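Local coordinates for actin-binding protein (PDB 1HQZ), which binds actin filaments, probably through this N-terminal cofilin-homology domain, and recruits the ARP2/3 complex to their sides, regulating actin assembly, at residues Y19-G25 against G67-V71. Residues are numbered along the deposited sequence; the frame is centred on the assembly and turned at random.
Sequences YLKIVRG and GLARV
Leu68 and Ile22 meet where the first helix of the cofilin-homology (ADF-H) fold lies on the central strand of its mixed sheet; the axes of 19-24 and 67-71 approach to 7.5 Å at 30° from parallel. Leu68 sends CD2 to the edge of the Tyr19 ring, 3.5 Å from Tyr19 CD1, while its CG takes the CG2 methyl of Ile22 at 4.1 Å. That methyl also rests on Arg70, 3.9 Å from Arg70 CB, and Ile22 CD1 comes 4.0 Å from Leu68 O. Arg70 leaves the strand with CG trans to N (chi1 -178°) and, stretched out from CG to NE, runs alongside the last turn of the helix. There one face of its guanidinium lies against the backbone, Arg24 O standing 4.1 Å above its centre; no hydrogen bond joins the two segments. Replacing Arg70 by alanine is likely to uncover the backbone of this helix end and would remove the long, weak ion pair with Glu79. Further out, Leu68 and Arg70 pair through their backbones with Leu33 and Thr31, and Phe111 packs on both Tyr19 and Leu68. The Tyr19 hydroxyl is tied to Lys112 O. A Schellman motif ends the helix, with Gly25 at positive phi (78°) as its C-prime residue, placing Gly25 CA 3.6 Å from Arg70 NH1.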
loop_
_atom_site.group_PDB
_atom_site.type_symbol
_atom_site.label_atom_id
_atom_site.label_comp_id
_atom_site.label_asym_id
_atom_site.label_seq_id
_atom_site.Cartn_x
_atom_site.Cartn_y
_atom_site.Cartn_z
ATOM N N TYR A 19 4.732 8.580 -3.626
ATOM C CA TYR A 19 3.909 8.840 -2.454
ATOM C C TYR A 19 3.227 10.213 -2.520
ATOM O O TYR A 19 2.004 10.314 -2.411
ATOM C CB TYR A 19 4.771 8.741 -1.195
ATOM C CG TYR A 19 4.113 9.279 0.053
ATOM C CD1 TYR A 19 3.043 8.614 0.656
ATOM C CD2 TYR A 19 4.547 10.476 0.618
ATOM C CE1 TYR A 19 2.419 9.142 1.802
ATOM C CE2 TYR A 19 3.933 11.010 1.757
ATOM C CZ TYR A 19 2.875 10.347 2.341
ATOM O OH TYR A 19 2.278 10.898 3.449
ATOM N N LEU A 20 4.012 11.269 -2.713
ATOM C CA LEU A 20 3.454 12.622 -2.779
ATOM C C LEU A 20 2.432 12.780 -3.887
ATOM O O LEU A 20 1.357 13.340 -3.661
ATOM C CB LEU A 20 4.564 13.666 -2.956
ATOM C CG LEU A 20 5.370 13.958 -1.693
ATOM C CD1 LEU A 20 6.484 14.939 -2.015
ATOM C CD2 LEU A 20 4.450 14.523 -0.612
ATOM N N LYS A 21 2.770 12.289 -5.079
ATOM C CA LYS A 21 1.862 12.361 -6.229
ATOM C C LYS A 21 0.496 11.827 -5.830
ATOM O O LYS A 21 -0.543 12.451 -6.081
ATOM C CB LYS A 21 2.343 11.482 -7.384
ATOM C CG LYS A 21 3.458 11.998 -8.246
ATOM C CD LYS A 21 3.640 11.001 -9.384
ATOM C CE LYS A 21 4.849 11.291 -10.221
ATOM N NZ LYS A 21 4.994 10.235 -11.261
ATOM N N ILE A 22 0.520 10.650 -5.217
ATOM C CA ILE A 22 -0.692 9.969 -4.801
ATOM C C ILE A 22 -1.481 10.657 -3.696
ATOM O O ILE A 22 -2.670 10.901 -3.865
ATOM C CB ILE A 22 -0.364 8.515 -4.386
ATOM C CG1 ILE A 22 0.187 7.763 -5.597
ATOM C CG2 ILE A 22 -1.604 7.823 -3.844
ATOM C CD1 ILE A 22 0.584 6.346 -5.310
ATOM N N VAL A 23 -0.843 10.967 -2.567
ATOM C CA VAL A 23 -1.570 11.615 -1.475
ATOM C C VAL A 23 -2.104 12.994 -1.825
ATOM O O VAL A 23 -3.104 13.430 -1.257
ATOM C CB VAL A 23 -0.718 11.757 -0.196
ATOM C CG1 VAL A 23 -0.377 10.381 0.350
ATOM C CG2 VAL A 23 0.539 12.586 -0.485
ATOM N N ARG A 24 -1.445 13.679 -2.753
ATOM C CA ARG A 24 -1.871 15.013 -3.157
ATOM C C ARG A 24 -2.889 14.974 -4.283
ATOM O O ARG A 24 -3.703 15.886 -4.420
ATOM C CB ARG A 24 -0.675 15.836 -3.620
ATOM C CG ARG A 24 0.323 16.208 -2.538
ATOM C CD ARG A 24 1.493 16.948 -3.175
ATOM N NE ARG A 24 2.413 17.497 -2.187
ATOM C CZ ARG A 24 3.598 18.024 -2.480
ATOM N NH1 ARG A 24 4.014 18.072 -3.739
ATOM N NH2 ARG A 24 4.362 18.510 -1.513
ATOM N N GLY A 25 -2.829 13.917 -5.089
ATOM C CA GLY A 25 -3.730 13.782 -6.220
ATOM C C GLY A 25 -3.266 14.656 -7.377
ATOM O O GLY A 25 -4.052 15.011 -8.253
ATOM N N GLY A 67 1.003 -1.342 -0.216
ATOM C CA GLY A 67 0.351 -0.590 -1.270
ATOM C C GLY A 67 -0.239 0.687 -0.710
ATOM O O GLY A 67 -0.580 0.771 0.476
ATOM N N LEU A 68 -0.366 1.680 -1.582
ATOM C CA LEU A 68 -0.901 2.987 -1.212
ATOM C C LEU A 68 -1.804 3.427 -2.339
ATOM O O LEU A 68 -1.401 3.390 -3.502
ATOM C CB LEU A 68 0.251 3.987 -1.068
ATOM C CG LEU A 68 -0.063 5.469 -0.878
ATOM C CD1 LEU A 68 -0.539 5.717 0.535
ATOM C CD2 LEU A 68 1.203 6.282 -1.165
ATOM N N ALA A 69 -3.025 3.834 -2.022
ATOM C CA ALA A 69 -3.908 4.276 -3.087
ATOM C C ALA A 69 -4.831 5.395 -2.664
ATOM O O ALA A 69 -5.301 5.446 -1.525
ATOM C CB ALA A 69 -4.721 3.102 -3.620
ATOM N N ARG A 70 -5.083 6.296 -3.601
ATOM C CA ARG A 70 -5.972 7.411 -3.356
ATOM C C ARG A 70 -7.247 7.057 -4.099
ATOM O O ARG A 70 -7.245 6.918 -5.321
ATOM C CB ARG A 70 -5.373 8.708 -3.889
ATOM C CG ARG A 70 -6.243 9.919 -3.622
ATOM C CD ARG A 70 -5.460 11.196 -3.856
ATOM N NE ARG A 70 -6.087 12.346 -3.216
ATOM C CZ ARG A 70 -6.863 13.214 -3.850
ATOM N NH1 ARG A 70 -7.098 13.050 -5.134
ATOM N NH2 ARG A 70 -7.393 14.248 -3.213
ATOM N N VAL A 71 -8.334 6.903 -3.355
ATOM C CA VAL A 71 -9.594 6.503 -3.959
ATOM C C VAL A 71 -10.798 7.316 -3.519
ATOM O O VAL A 71 -10.859 7.823 -2.392
ATOM C CB VAL A 71 -9.909 5.023 -3.638
ATOM C CG1 VAL A 71 -10.935 4.495 -4.611
ATOM C CG2 VAL A 71 -8.632 4.187 -3.669
#